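PDB 3I57: mucus binding protein from Lactobacillus reuteri, which binds mucus and, through this repeat, also immunoglobulins, as a large surface protein probably linked to the cell wall peptidoglycan. Local coordinates for residues Y46-D51 with V71-H76; K91-L96 with T119-G124; A147-T152 with E160-R165. All blocks are in the same frame, centred on the assembly; numbering follows the deposited sequence.

How the contacts relate
The three contacts come one after another in the sequence and are strung out along an elongated repeat. Contact 1 pairs strands 46-51 and 67-80 in the mucin binding domain; contacts 2 and 3 both fall in the Muc B2-like domain. Centres of contacts 1 and 2 are about 31 Å apart, yet they share a sheet, because strands 67-80 and 112-127 are neighbours in it. Contact 3 belongs to a separate small antiparallel sheet, its centre about 27 Å from that of contact 2 and about 58 Å from that of contact 1. The pairing of strand 67-80 with strand 112-127 thus probably helps to hold the elongated repeat together.

Contact 1 (Y46-D51 with V71-H76); sequences YELFKD and VIFKHH
Lys74 lays its aliphatic chain across the ring of Phe49. From CB, where CG stands anti to the carbonyl carbon, the Lys74 chain runs out so that CG touches Phe49 CB, CD comes down to Phe49 CD1, and CE settles over one face of the ring, 3.3 Å from Phe49 CD1. A bend at the last torsion (chi4 -49°) turns NZ to 4.5 Å from the Phe49 ring centroid, close to the ring normal, in a cation-pi arrangement. Ile72 CG2 approaches the same ring at Phe49 CD2.

Phe49 owes this position to a classic beta bulge: Phe49 N and Lys50 N both donate to Ile72 O, at 2.8 and 3.0 Å, and the antiparallel register shifts by one residue. Before the bulge, Glu47 and Lys74 exchange two backbone hydrogen bonds. The Glu47 side chain, extended beyond CG, brings OE2 to 3.2 Å from His76 ND1; the carboxylate oxygen lies near the imidazole plane, whereas the N-H reaches it from above the carboxylate plane. An alanine in place of His76 would probably leave Glu47 OE2 without this donor and its carboxylate freer to turn.

Tyr46, Phe73 and His75 form an aromatic cluster, in which Tyr46 CD1 meets Phe73 CB at 3.6 Å and Tyr46 CE1 meets His75 CD2 at 3.8 Å. Asp10 is hydrogen-bonded to both Tyr46 OH and His75 NE2, and Asp127 to His75 ND1. Helix 35-43 packs against Tyr46, Leu48 and Val71, in keeping with the beta-grasp fold, and strand 2-10 runs parallel to strand 67-80, bonding Val71 and Phe73 through the backbone.

Contact 2 (K91-L96 with T119-G124); sequences KGTKTL and TFTRNG
Arg122 turns the edge of its guanidinium group to the carbonyl of Lys91. NE and NH2 both donate to Lys91 O, each at 2.9 Å, and the oxygen lies in the guanidinium plane, a side-on grip by two nitrogens on a single atom that would restrain rotation of the group. CG starts between the backbone N and the carbonyl carbon (chi1 62°), and from there the chain runs extended to NE, past Gly92. Trp138 also touches Arg122.

The backbones join through the antiparallel pairing of strands 93-104 and 112-127 in the mixed sheet, consistent with the beta-grasp fold of this repeat: Lys94 and Phe120 exchange two hydrogen bonds, and Arg122 N donates to Gly92 O at 2.8 Å.

On the face bearing Lys94 and Phe120, Leu96 slants against the Phe120 ring, CD1 to CE2 at 3.9 Å. Lys94 NZ lies 5.8 Å from the centroid of that ring, at most a weak attraction, and its firmer partners are the carbonyls of Ala171 and Ser169.

The threonines occupy the other face. Thr95 OG1 and Thr119 OG1 share a hydrogen bond of 2.9 Å, both oxygens being anti to their own carbonyl carbons, whereas Thr121 OG1 bonds instead to Glu140 and Asn139.

Contact 3 (A147-T152 with E160-R165); sequences ALTSPT and EAVVKR
Glu160 O receives the hydroxyl of Ser150: OG donates at 2.7 Å, approaching nearly in line with the C=O bond. This serine oxygen stands anti to its own carbonyl carbon (chi1 -59°), which directs it across to the opposing segment. The Glu160 carboxylate meets Arg165 of the same segment end-on, NH1 to OE1 and NH2 to OE2, the latter 2.8 Å long and using the syn lone pair of OE2. The pair forms a salt bridge spanning the intervening residues.

At Ala161 the backbone takes over. Its carbonyl oxygen accepts from Ser150 N at 2.9 Å and from a water, whose further bond to Ser150 O is unusually short and therefore doubtful as a link between the two segments.

Val162 pairs with Thr149 at a non-hydrogen-bonded position, and its two methyl groups divide the contacts: CG1 presses on Ala147 CB at 3.6 Å, while CG2 meets Thr149 OG1. Strands 148-149 and 162-168 here form part of a three-stranded antiparallel sheet, with 148-149 at one edge and 162-168 in the middle beside 142-144.

Val163 and Leu148 bond through both backbones, Leu148 N to Val163 O at 3.0 Å and Val163 N to Leu148 O at 2.8 Å. Val163 also touches Glu98 and Val179, on strands 93-104 and 176-183 of the larger mixed sheet, and its CG1 lies over one face of the Arg165 guanidinium, toward the rim. Lys164 runs alongside Ala147, CG 3.7 Å from Ala147 CB. Arg165 NH1 also donates to Lys164 O, from above the carbonyl plane, and the Arg165 side chain rests on Leu177 and Glu98.

Contact 1 (Y46-D51 with V71-H76)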
ATOM      1  N   TYR A  46       9.230  -2.852  13.625  1.00  6.42           N
ATOM      2  CA  TYR A  46      10.129  -1.704  13.685  1.00  6.72           C
ATOM      3  C   TYR A  46      11.536  -2.067  13.281  1.00  6.97           C
ATOM      4  O   TYR A  46      11.905  -3.237  13.236  1.00  7.67           O
ATOM      5  CB  TYR A  46      10.138  -1.106  15.106  1.00  6.53           C
ATOM      6  CG  TYR A  46       8.854  -0.399  15.422  1.00  8.89           C
ATOM      7  CD1 TYR A  46       8.666   0.910  14.995  1.00  7.66           C
ATOM      8  CD2 TYR A  46       7.813  -1.039  16.096  1.00  9.41           C
ATOM      9  CE1 TYR A  46       7.501   1.583  15.246  1.00  8.80           C
ATOM     10  CE2 TYR A  46       6.621  -0.357  16.361  1.00  8.95           C
ATOM     11  CZ  TYR A  46       6.499   0.963  15.937  1.00  8.92           C
ATOM     12  OH  TYR A  46       5.358   1.676  16.176  1.00 11.75           O
ATOM     13  N   GLU A  47      12.330  -1.036  13.008  1.00  8.18           N
ATOM     14  CA  GLU A  47      13.746  -1.190  12.724  1.00  8.44           C
ATOM     15  C   GLU A  47      14.432  -0.160  13.581  1.00  7.61           C
ATOM     16  O   GLU A  47      14.058   1.007  13.542  1.00  7.44           O
ATOM     17  CB  GLU A  47      13.989  -0.855  11.252  1.00  9.11           C
ATOM     18  CG  GLU A  47      15.371  -1.119  10.791  1.00 14.67           C
ATOM     19  CD  GLU A  47      15.390  -1.321   9.294  1.00 20.52           C
ATOM     20  OE1 GLU A  47      16.318  -2.017   8.833  1.00 23.97           O
ATOM     21  OE2 GLU A  47      14.455  -0.813   8.607  1.00 15.98           O
ATOM     22  N   LEU A  48      15.445  -0.574  14.336  1.00  7.31           N
ATOM     23  CA  LEU A  48      16.214   0.374  15.133  1.00  7.69           C
ATOM     24  C   LEU A  48      16.839   1.474  14.275  1.00  8.28           C
ATOM     25  O   LEU A  48      17.525   1.187  13.273  1.00  7.67           O
ATOM     26  CB  LEU A  48      17.298  -0.349  15.933  1.00  8.44           C
ATOM     27  CG  LEU A  48      18.180   0.538  16.832  1.00  8.81           C
ATOM     28  CD1 LEU A  48      17.394   1.208  17.972  1.00  8.35           C
ATOM     29  CD2 LEU A  48      19.337  -0.254  17.391  1.00 11.84           C
ATOM     30  N   PHE A  49      16.610   2.730  14.668  1.00  7.92           N
ATOM     31  CA  PHE A  49      17.248   3.880  14.017  1.00 10.16           C
ATOM     32  C   PHE A  49      18.396   4.428  14.858  1.00 10.56           C
ATOM     33  O   PHE A  49      19.528   4.609  14.381  1.00 11.82           O
ATOM     34  CB  PHE A  49      16.180   4.960  13.757  1.00 10.24           C
ATOM     35  CG  PHE A  49      16.730   6.240  13.186  1.00 13.22           C
ATOM     36  CD1 PHE A  49      17.214   6.277  11.892  1.00 14.90           C
ATOM     37  CD2 PHE A  49      16.745   7.408  13.942  1.00 16.20           C
ATOM     38  CE1 PHE A  49      17.718   7.467  11.357  1.00 14.44           C
ATOM     39  CE2 PHE A  49      17.245   8.601  13.407  1.00 16.27           C
ATOM     40  CZ  PHE A  49      17.732   8.609  12.096  1.00 16.30           C
ATOM     41  N   LYS A  50      18.107   4.682  16.126  1.00 11.47           N
ATOM     42  CA  LYS A  50      19.088   5.242  17.022  1.00 11.34           C
ATOM     43  C   LYS A  50      18.860   4.822  18.471  1.00 10.33           C
ATOM     44  O   LYS A  50      17.827   5.145  19.065  1.00 10.68           O
ATOM     45  CB  LYS A  50      19.076   6.758  16.923  1.00 11.49           C
ATOM     46  CG  LYS A  50      20.051   7.393  17.894  1.00 14.61           C
ATOM     47  CD  LYS A  50      20.847   8.476  17.229  1.00 16.78           C
ATOM     48  CE  LYS A  50      21.421   7.916  15.957  1.00 21.27           C
ATOM     49  NZ  LYS A  50      22.820   8.309  15.822  1.00 18.29           N
ATOM     50  N   ASP A  51      19.829   4.105  19.036  1.00  9.39           N
ATOM     51  CA  ASP A  51      19.791   3.755  20.463  1.00  9.34           C
ATOM     52  C   ASP A  51      20.680   4.745  21.214  1.00  9.10           C
ATOM     53  O   ASP A  51      21.907   4.718  21.080  1.00 10.18           O
ATOM     54  CB  ASP A  51      20.292   2.319  20.633  1.00  9.22           C
ATOM     55  CG  ASP A  51      20.388   1.861  22.099  1.00  8.33           C
ATOM     56  OD1 ASP A  51      20.186   2.664  23.041  1.00  7.44           O
ATOM     57  OD2 ASP A  51      20.693   0.661  22.275  1.00  9.91           O
ATOM     58  N   VAL A  71      15.282   5.300  22.672  1.00  6.47           N
ATOM     59  CA  VAL A  71      15.631   4.275  21.716  1.00  6.53           C
ATOM     60  C   VAL A  71      14.649   4.493  20.580  1.00  6.68           C
ATOM     61  O   VAL A  71      13.439   4.330  20.748  1.00  5.74           O
ATOM     62  CB  VAL A  71      15.459   2.821  22.289  1.00  6.60           C
ATOM     63  CG1 VAL A  71      15.847   1.795  21.238  1.00  7.74           C
ATOM     64  CG2 VAL A  71      16.360   2.610  23.508  1.00  7.15           C
ATOM     65  N   ILE A  72      15.164   4.890  19.431  1.00  6.02           N
ATOM     66  CA  ILE A  72      14.287   5.427  18.407  1.00  6.19           C
ATOM     67  C   ILE A  72      14.237   4.424  17.265  1.00  6.07           C
ATOM     68  O   ILE A  72      15.272   3.920  16.838  1.00  6.50           O
ATOM     69  CB  ILE A  72      14.781   6.814  17.884  1.00  6.22           C
ATOM     70  CG1 ILE A  72      14.740   7.866  18.997  1.00  7.57           C
ATOM     71  CG2 ILE A  72      13.889   7.325  16.722  1.00  4.73           C
ATOM     72  CD1 ILE A  72      15.457   9.184  18.653  1.00 11.76           C
ATOM     73  N   PHE A  73      13.029   4.141  16.790  1.00  5.97           N
ATOM     74  CA  PHE A  73      12.849   3.230  15.672  1.00  6.42           C
ATOM     75  C   PHE A  73      12.223   3.902  14.463  1.00  7.26           C
ATOM     76  O   PHE A  73      11.506   4.893  14.591  1.00  7.74           O
ATOM     77  CB  PHE A  73      11.891   2.106  16.071  1.00  6.29           C
ATOM     78  CG  PHE A  73      12.355   1.306  17.245  1.00  5.07           C
ATOM     79  CD1 PHE A  73      13.037   0.125  17.055  1.00  5.25           C
ATOM     80  CD2 PHE A  73      12.117   1.743  18.529  1.00  7.22           C
ATOM     81  CE1 PHE A  73      13.470  -0.632  18.153  1.00  6.39           C
ATOM     82  CE2 PHE A  73      12.563   0.999  19.642  1.00  6.07           C
ATOM     83  CZ  PHE A  73      13.235  -0.177  19.437  1.00  9.20           C
ATOM     84  N   LYS A  74      12.455   3.323  13.288  1.00  7.72           N
ATOM     85  CA  LYS A  74      11.638   3.638  12.125  1.00  7.95           C
ATOM     86  C   LYS A  74      10.807   2.408  11.772  1.00  7.91           C
ATOM     87  O   LYS A  74      10.905   1.365  12.435  1.00  7.65           O
ATOM     88  CB  LYS A  74      12.521   4.076  10.941  1.00  7.52           C
ATOM     89  CG  LYS A  74      13.336   5.308  11.211  1.00 13.15           C
ATOM     90  CD  LYS A  74      14.230   5.629   9.986  1.00 18.99           C
ATOM     91  CE  LYS A  74      14.674   7.088   9.972  1.00 20.82           C
ATOM     92  NZ  LYS A  74      13.500   7.981  10.177  1.00 25.68           N
ATOM     93  N   HIS A  75       9.993   2.508  10.727  1.00  6.76           N
ATOM     94  CA  HIS A  75       9.189   1.332  10.335  1.00  6.63           C
ATOM     95  C   HIS A  75       9.992   0.517   9.316  1.00  7.27           C
ATOM     96  O   HIS A  75      10.463   1.085   8.326  1.00  6.96           O
ATOM     97  CB  HIS A  75       7.888   1.778   9.670  1.00  6.43           C
ATOM     98  CG  HIS A  75       6.957   2.526  10.568  1.00  8.40           C
ATOM     99  ND1 HIS A  75       5.628   2.734  10.248  1.00  8.07           N
ATOM    100  CD2 HIS A  75       7.148   3.092  11.785  1.00  9.81           C
ATOM    101  CE1 HIS A  75       5.051   3.415  11.224  1.00  8.03           C
ATOM    102  NE2 HIS A  75       5.953   3.650  12.164  1.00  8.74           N
ATOM    103  N   HIS A  76      10.171  -0.773   9.562  1.00  7.57           N
ATOM    104  CA  HIS A  76      10.803  -1.630   8.573  1.00  8.80           C
ATOM    105  C   HIS A  76       9.898  -1.772   7.334  1.00  8.55           C
ATOM    106  O   HIS A  76       8.679  -1.938   7.451  1.00  7.32           O
ATOM    107  CB  HIS A  76      11.143  -3.013   9.154  1.00  8.72           C
ATOM    108  CG  HIS A  76      11.862  -3.871   8.169  1.00 10.44           C
ATOM    109  ND1 HIS A  76      13.154  -3.601   7.763  1.00 14.52           N
ATOM    110  CD2 HIS A  76      11.426  -4.890   7.391  1.00 10.92           C
ATOM    111  CE1 HIS A  76      13.506  -4.469   6.832  1.00 12.26           C
ATOM    112  NE2 HIS A  76      12.481  -5.268   6.594  1.00 14.38           N
TER

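Contact 2 (K91-L96 with T119-G124)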
ATOM      1  N   LYS A  91      -5.352  -2.698  -3.161  1.00 11.15           N
ATOM      2  CA  LYS A  91      -4.802  -3.815  -3.909  1.00 10.37           C
ATOM      3  C   LYS A  91      -3.760  -3.370  -4.901  1.00  9.03           C
ATOM      4  O   LYS A  91      -3.726  -2.190  -5.303  1.00  8.92           O
ATOM      5  CB  LYS A  91      -5.907  -4.541  -4.678  1.00 11.03           C
ATOM      6  CG  LYS A  91      -6.825  -5.347  -3.799  1.00 14.89           C
ATOM      7  CD  LYS A  91      -7.913  -6.002  -4.627  1.00 18.26           C
ATOM      8  CE  LYS A  91      -9.040  -6.477  -3.740  1.00 21.92           C
ATOM      9  NZ  LYS A  91      -8.627  -7.498  -2.741  1.00 21.91           N
ATOM     10  N   GLY A  92      -2.935  -4.326  -5.314  1.00  8.48           N
ATOM     11  CA  GLY A  92      -1.965  -4.114  -6.393  1.00  8.27           C
ATOM     12  C   GLY A  92      -2.480  -4.370  -7.802  1.00  8.93           C
ATOM     13  O   GLY A  92      -1.715  -4.342  -8.763  1.00  7.80           O
ATOM     14  N   THR A  93      -3.785  -4.603  -7.925  1.00  8.77           N
ATOM     15  CA  THR A  93      -4.372  -4.946  -9.201  1.00  8.66           C
ATOM     16  C   THR A  93      -5.650  -4.167  -9.434  1.00  9.02           C
ATOM     17  O   THR A  93      -6.296  -3.729  -8.486  1.00  9.61           O
ATOM     18  CB  THR A  93      -4.681  -6.457  -9.285  1.00  7.76           C
ATOM     19  OG1 THR A  93      -5.546  -6.848  -8.202  1.00 11.24           O
ATOM     20  CG2 THR A  93      -3.391  -7.243  -9.198  1.00  9.41           C
ATOM     21  N   LYS A  94      -6.009  -3.952 -10.694  1.00  8.99           N
ATOM     22  CA  LYS A  94      -7.360  -3.482 -10.984  1.00  9.04           C
ATOM     23  C   LYS A  94      -7.780  -4.025 -12.337  1.00  9.51           C
ATOM     24  O   LYS A  94      -6.943  -4.193 -13.217  1.00 10.15           O
ATOM     25  CB  LYS A  94      -7.478  -1.950 -10.864  1.00 10.29           C
ATOM     26  CG  LYS A  94      -7.579  -1.155 -12.152  1.00 13.22           C
ATOM     27  CD  LYS A  94      -7.756   0.321 -11.856  1.00 10.77           C
ATOM     28  CE  LYS A  94      -6.731   1.116 -12.650  1.00 12.26           C
ATOM     29  NZ  LYS A  94      -7.038   2.557 -12.622  1.00 14.20           N
ATOM     30  N   THR A  95      -9.068  -4.311 -12.484  1.00  8.82           N
ATOM     31  CA  THR A  95      -9.582  -4.850 -13.737  1.00  8.28           C
ATOM     32  C   THR A  95     -10.668  -3.904 -14.265  1.00  7.88           C
ATOM     33  O   THR A  95     -11.593  -3.524 -13.533  1.00  7.42           O
ATOM     34  CB  THR A  95     -10.102  -6.281 -13.527  1.00  8.57           C
ATOM     35  OG1 THR A  95      -9.013  -7.127 -13.113  1.00  9.88           O
ATOM     36  CG2 THR A  95     -10.737  -6.851 -14.816  1.00  8.55           C
ATOM     37  N   LEU A  96     -10.513  -3.469 -15.515  1.00  7.31           N
ATOM     38  CA  LEU A  96     -11.498  -2.604 -16.148  1.00  6.69           C
ATOM     39  C   LEU A  96     -12.253  -3.381 -17.230  1.00  6.92           C
ATOM     40  O   LEU A  96     -11.714  -4.317 -17.821  1.00  7.46           O
ATOM     41  CB  LEU A  96     -10.836  -1.397 -16.809  1.00  6.27           C
ATOM     42  CG  LEU A  96      -9.941  -0.504 -15.953  1.00  8.29           C
ATOM     43  CD1 LEU A  96      -9.534   0.723 -16.784  1.00  8.17           C
ATOM     44  CD2 LEU A  96     -10.708  -0.060 -14.722  1.00  9.93           C
ATOM     45  N   THR A 119      -6.483  -5.848 -17.156  1.00  7.23           N
ATOM     46  CA  THR A 119      -6.020  -5.807 -15.772  1.00  7.46           C
ATOM     47  C   THR A 119      -4.708  -5.065 -15.682  1.00  6.67           C
ATOM     48  O   THR A 119      -3.809  -5.287 -16.505  1.00  6.60           O
ATOM     49  CB  THR A 119      -5.836  -7.259 -15.248  1.00  6.70           C
ATOM     50  OG1 THR A 119      -7.129  -7.879 -15.186  1.00 11.12           O
ATOM     51  CG2 THR A 119      -5.192  -7.264 -13.874  1.00  8.37           C
ATOM     52  N   PHE A 120      -4.597  -4.143 -14.720  1.00  5.92           N
ATOM     53  CA  PHE A 120      -3.347  -3.432 -14.468  1.00  6.58           C
ATOM     54  C   PHE A 120      -2.750  -3.907 -13.165  1.00  6.77           C
ATOM     55  O   PHE A 120      -3.480  -4.402 -12.306  1.00  6.07           O
ATOM     56  CB  PHE A 120      -3.607  -1.934 -14.299  1.00  7.53           C
ATOM     57  CG  PHE A 120      -4.107  -1.291 -15.548  1.00  7.99           C
ATOM     58  CD1 PHE A 120      -3.219  -0.683 -16.415  1.00  7.68           C
ATOM     59  CD2 PHE A 120      -5.449  -1.353 -15.876  1.00  8.35           C
ATOM     60  CE1 PHE A 120      -3.675  -0.116 -17.595  1.00  8.28           C
ATOM     61  CE2 PHE A 120      -5.936  -0.753 -17.040  1.00  9.55           C
ATOM     62  CZ  PHE A 120      -5.049  -0.154 -17.904  1.00  8.69           C
ATOM     63  N   THR A 121      -1.431  -3.780 -13.036  1.00  5.91           N
ATOM     64  CA  THR A 121      -0.754  -4.194 -11.812  1.00  6.55           C
ATOM     65  C   THR A 121       0.147  -3.079 -11.317  1.00  6.37           C
ATOM     66  O   THR A 121       0.557  -2.206 -12.079  1.00  7.57           O
ATOM     67  CB  THR A 121       0.141  -5.458 -12.008  1.00  5.91           C
ATOM     68  OG1 THR A 121       1.264  -5.143 -12.856  1.00  7.15           O
ATOM     69  CG2 THR A 121      -0.642  -6.568 -12.618  1.00  6.07           C
ATOM     70  N   ARG A 122       0.440  -3.115 -10.030  1.00  7.15           N
ATOM     71  CA  ARG A 122       1.370  -2.139  -9.443  1.00  7.83           C
ATOM     72  C   ARG A 122       2.089  -2.822  -8.282  1.00  8.30           C
ATOM     73  O   ARG A 122       1.471  -3.604  -7.534  1.00  7.92           O
ATOM     74  CB  ARG A 122       0.631  -0.864  -9.009  1.00  7.46           C
ATOM     75  CG  ARG A 122      -0.453  -1.065  -7.920  1.00  7.24           C
ATOM     76  CD  ARG A 122      -1.248   0.201  -7.682  1.00  5.33           C
ATOM     77  NE  ARG A 122      -2.342  -0.028  -6.737  1.00  8.63           N
ATOM     78  CZ  ARG A 122      -3.112   0.942  -6.250  1.00  8.91           C
ATOM     79  NH1 ARG A 122      -2.888   2.208  -6.592  1.00  7.53           N
ATOM     80  NH2 ARG A 122      -4.090   0.650  -5.401  1.00  8.98           N
ATOM     81  N   ASN A 123       3.396  -2.579  -8.176  1.00  8.50           N
ATOM     82  CA  ASN A 123       4.152  -3.064  -7.034  1.00  9.20           C
ATOM     83  C   ASN A 123       4.004  -2.086  -5.909  1.00  8.16           C
ATOM     84  O   ASN A 123       3.525  -0.993  -6.106  1.00  9.13           O
ATOM     85  CB  ASN A 123       5.628  -3.238  -7.382  1.00  9.85           C
ATOM     86  CG  ASN A 123       5.845  -4.480  -8.195  1.00 13.46           C
ATOM     87  OD1 ASN A 123       6.447  -5.458  -7.731  1.00 16.91           O
ATOM     88  ND2 ASN A 123       5.282  -4.490  -9.373  1.00 11.96           N
ATOM     89  N   GLY A 124       4.417  -2.488  -4.727  1.00  8.78           N
ATOM     90  CA  GLY A 124       4.314  -1.597  -3.583  1.00  8.06           C
ATOM     91  C   GLY A 124       5.399  -1.884  -2.560  1.00  7.50           C
ATOM     92  O   GLY A 124       6.270  -2.732  -2.758  1.00  6.34           O
TER

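Contact 3 (A147-T152 with E160-R165)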
ATOM      1  N   ALA A 147     -10.098  -7.790 -29.288  1.00 11.84           N
ATOM      2  CA  ALA A 147     -11.008  -7.315 -30.339  1.00 12.95           C
ATOM      3  C   ALA A 147     -12.391  -7.931 -30.235  1.00 12.33           C
ATOM      4  O   ALA A 147     -12.546  -9.145 -30.066  1.00 12.57           O
ATOM      5  CB  ALA A 147     -10.408  -7.560 -31.746  1.00 13.61           C
ATOM      6  N   LEU A 148     -13.411  -7.087 -30.351  1.00 12.04           N
ATOM      7  CA  LEU A 148     -14.790  -7.566 -30.301  1.00 11.33           C
ATOM      8  C   LEU A 148     -15.437  -7.436 -31.670  1.00 10.32           C
ATOM      9  O   LEU A 148     -15.527  -6.353 -32.220  1.00  9.98           O
ATOM     10  CB  LEU A 148     -15.587  -6.766 -29.273  1.00 11.29           C
ATOM     11  CG  LEU A 148     -15.019  -6.819 -27.858  1.00 12.27           C
ATOM     12  CD1 LEU A 148     -15.926  -6.092 -26.872  1.00 12.83           C
ATOM     13  CD2 LEU A 148     -14.797  -8.281 -27.417  1.00 10.67           C
ATOM     14  N   THR A 149     -15.854  -8.566 -32.230  1.00 11.04           N
ATOM     15  CA  THR A 149     -16.429  -8.558 -33.563  1.00 11.22           C
ATOM     16  C   THR A 149     -17.917  -8.333 -33.441  1.00 10.21           C
ATOM     17  O   THR A 149     -18.617  -9.055 -32.721  1.00  9.96           O
ATOM     18  CB  THR A 149     -16.191  -9.878 -34.287  1.00 11.61           C
ATOM     19  OG1 THR A 149     -14.779 -10.132 -34.353  1.00 13.16           O
ATOM     20  CG2 THR A 149     -16.758  -9.812 -35.722  1.00 11.36           C
ATOM     21  N   SER A 150     -18.394  -7.307 -34.120  1.00 11.05           N
ATOM     22  CA  SER A 150     -19.818  -7.031 -34.109  1.00 11.62           C
ATOM     23  C   SER A 150     -20.539  -8.172 -34.846  1.00 12.44           C
ATOM     24  O   SER A 150     -20.054  -8.668 -35.875  1.00 12.44           O
ATOM     25  CB  SER A 150     -20.103  -5.675 -34.768  1.00 11.43           C
ATOM     26  OG  SER A 150     -19.411  -4.625 -34.079  1.00 11.01           O
ATOM     27  N   PRO A 151     -21.678  -8.603 -34.308  1.00 12.76           N
ATOM     28  CA  PRO A 151     -22.411  -9.695 -34.949  1.00 13.69           C
ATOM     29  C   PRO A 151     -22.936  -9.330 -36.321  1.00 14.49           C
ATOM     30  O   PRO A 151     -23.199  -8.162 -36.611  1.00 15.19           O
ATOM     31  CB  PRO A 151     -23.599  -9.946 -34.004  1.00 13.49           C
ATOM     32  CG  PRO A 151     -23.664  -8.741 -33.076  1.00 13.78           C
ATOM     33  CD  PRO A 151     -22.237  -8.239 -32.991  1.00 12.80           C
ATOM     34  N   THR A 152     -23.123 -10.349 -37.146  1.00 16.13           N
ATOM     35  CA  THR A 152     -23.726 -10.168 -38.463  1.00 17.73           C
ATOM     36  C   THR A 152     -25.231 -10.301 -38.344  1.00 17.94           C
ATOM     37  O   THR A 152     -25.734 -11.286 -37.819  1.00 18.78           O
ATOM     38  CB  THR A 152     -23.185 -11.210 -39.432  1.00 17.58           C
ATOM     39  OG1 THR A 152     -21.784 -10.983 -39.591  1.00 19.27           O
ATOM     40  CG2 THR A 152     -23.908 -11.133 -40.800  1.00 17.87           C
ATOM     41  N   GLU A 160     -19.174  -0.243 -36.951  1.00 12.52           N
ATOM     42  CA  GLU A 160     -17.790  -0.657 -36.760  1.00 12.87           C
ATOM     43  C   GLU A 160     -17.774  -2.162 -36.681  1.00 12.57           C
ATOM     44  O   GLU A 160     -18.465  -2.765 -35.844  1.00 12.03           O
ATOM     45  CB  GLU A 160     -17.187  -0.036 -35.487  1.00 12.30           C
ATOM     46  CG  GLU A 160     -15.686  -0.315 -35.346  1.00 13.29           C
ATOM     47  CD  GLU A 160     -15.073   0.479 -34.196  1.00 16.06           C
ATOM     48  OE1 GLU A 160     -13.843   0.381 -33.987  1.00 15.63           O
ATOM     49  OE2 GLU A 160     -15.831   1.174 -33.499  1.00 16.54           O
ATOM     50  N   ALA A 161     -17.029  -2.777 -37.587  1.00 12.10           N
ATOM     51  CA  ALA A 161     -17.067  -4.210 -37.722  1.00 11.91           C
ATOM     52  C   ALA A 161     -16.357  -4.939 -36.590  1.00 12.12           C
ATOM     53  O   ALA A 161     -16.836  -5.962 -36.119  1.00 11.20           O
ATOM     54  CB  ALA A 161     -16.514  -4.648 -39.104  1.00 12.83           C
ATOM     55  N   VAL A 162     -15.221  -4.391 -36.161  1.00 12.00           N
ATOM     56  CA  VAL A 162     -14.432  -4.977 -35.093  1.00 12.87           C
ATOM     57  C   VAL A 162     -14.021  -3.836 -34.184  1.00 11.84           C
ATOM     58  O   VAL A 162     -13.418  -2.863 -34.637  1.00 11.95           O
ATOM     59  CB  VAL A 162     -13.189  -5.724 -35.642  1.00 13.89           C
ATOM     60  CG1 VAL A 162     -12.261  -6.116 -34.535  1.00 14.65           C
ATOM     61  CG2 VAL A 162     -13.636  -6.991 -36.381  1.00 16.56           C
ATOM     62  N   VAL A 163     -14.399  -3.934 -32.911  1.00 10.85           N
ATOM     63  CA  VAL A 163     -14.096  -2.872 -31.951  1.00  9.70           C
ATOM     64  C   VAL A 163     -12.828  -3.205 -31.174  1.00  9.29           C
ATOM     65  O   VAL A 163     -12.786  -4.184 -30.447  1.00  9.90           O
ATOM     66  CB  VAL A 163     -15.281  -2.673 -30.993  1.00  8.91           C
ATOM     67  CG1 VAL A 163     -14.945  -1.674 -29.918  1.00  9.77           C
ATOM     68  CG2 VAL A 163     -16.496  -2.222 -31.796  1.00 10.27           C
ATOM     69  N   LYS A 164     -11.798  -2.399 -31.392  1.00  8.88           N
ATOM     70  CA  LYS A 164     -10.522  -2.504 -30.702  1.00  9.33           C
ATOM     71  C   LYS A 164     -10.279  -1.215 -29.948  1.00  7.94           C
ATOM     72  O   LYS A 164     -10.187  -0.127 -30.535  1.00  7.08           O
ATOM     73  CB  LYS A 164      -9.393  -2.731 -31.716  1.00  8.83           C
ATOM     74  CG  LYS A 164      -9.554  -4.038 -32.524  1.00 11.94           C
ATOM     75  CD  LYS A 164      -8.367  -4.215 -33.471  1.00 16.32           C
ATOM     76  CE  LYS A 164      -8.518  -5.443 -34.363  1.00 21.89           C
ATOM     77  NZ  LYS A 164      -8.768  -5.092 -35.795  1.00 25.48           N
ATOM     78  N   ARG A 165     -10.210  -1.313 -28.630  1.00  9.30           N
ATOM     79  CA  ARG A 165      -9.923  -0.114 -27.826  1.00  7.98           C
ATOM     80  C   ARG A 165      -8.950  -0.480 -26.717  1.00  8.41           C
ATOM     81  O   ARG A 165      -8.707  -1.656 -26.471  1.00  8.14           O
ATOM     82  CB  ARG A 165     -11.209   0.410 -27.165  1.00  9.01           C
ATOM     83  CG  ARG A 165     -12.333   0.808 -28.135  1.00  7.64           C
ATOM     84  CD  ARG A 165     -12.003   2.111 -28.887  1.00  7.49           C
ATOM     85  NE  ARG A 165     -13.199   2.580 -29.585  1.00  7.57           N
ATOM     86  CZ  ARG A 165     -13.596   2.104 -30.768  1.00  8.13           C
ATOM     87  NH1 ARG A 165     -12.866   1.198 -31.399  1.00  8.71           N
ATOM     88  NH2 ARG A 165     -14.721   2.541 -31.323  1.00  9.22           N
TER
HETATM   89  O   HOH W   1     -18.849  -7.443 -37.675  1.00 16.72           O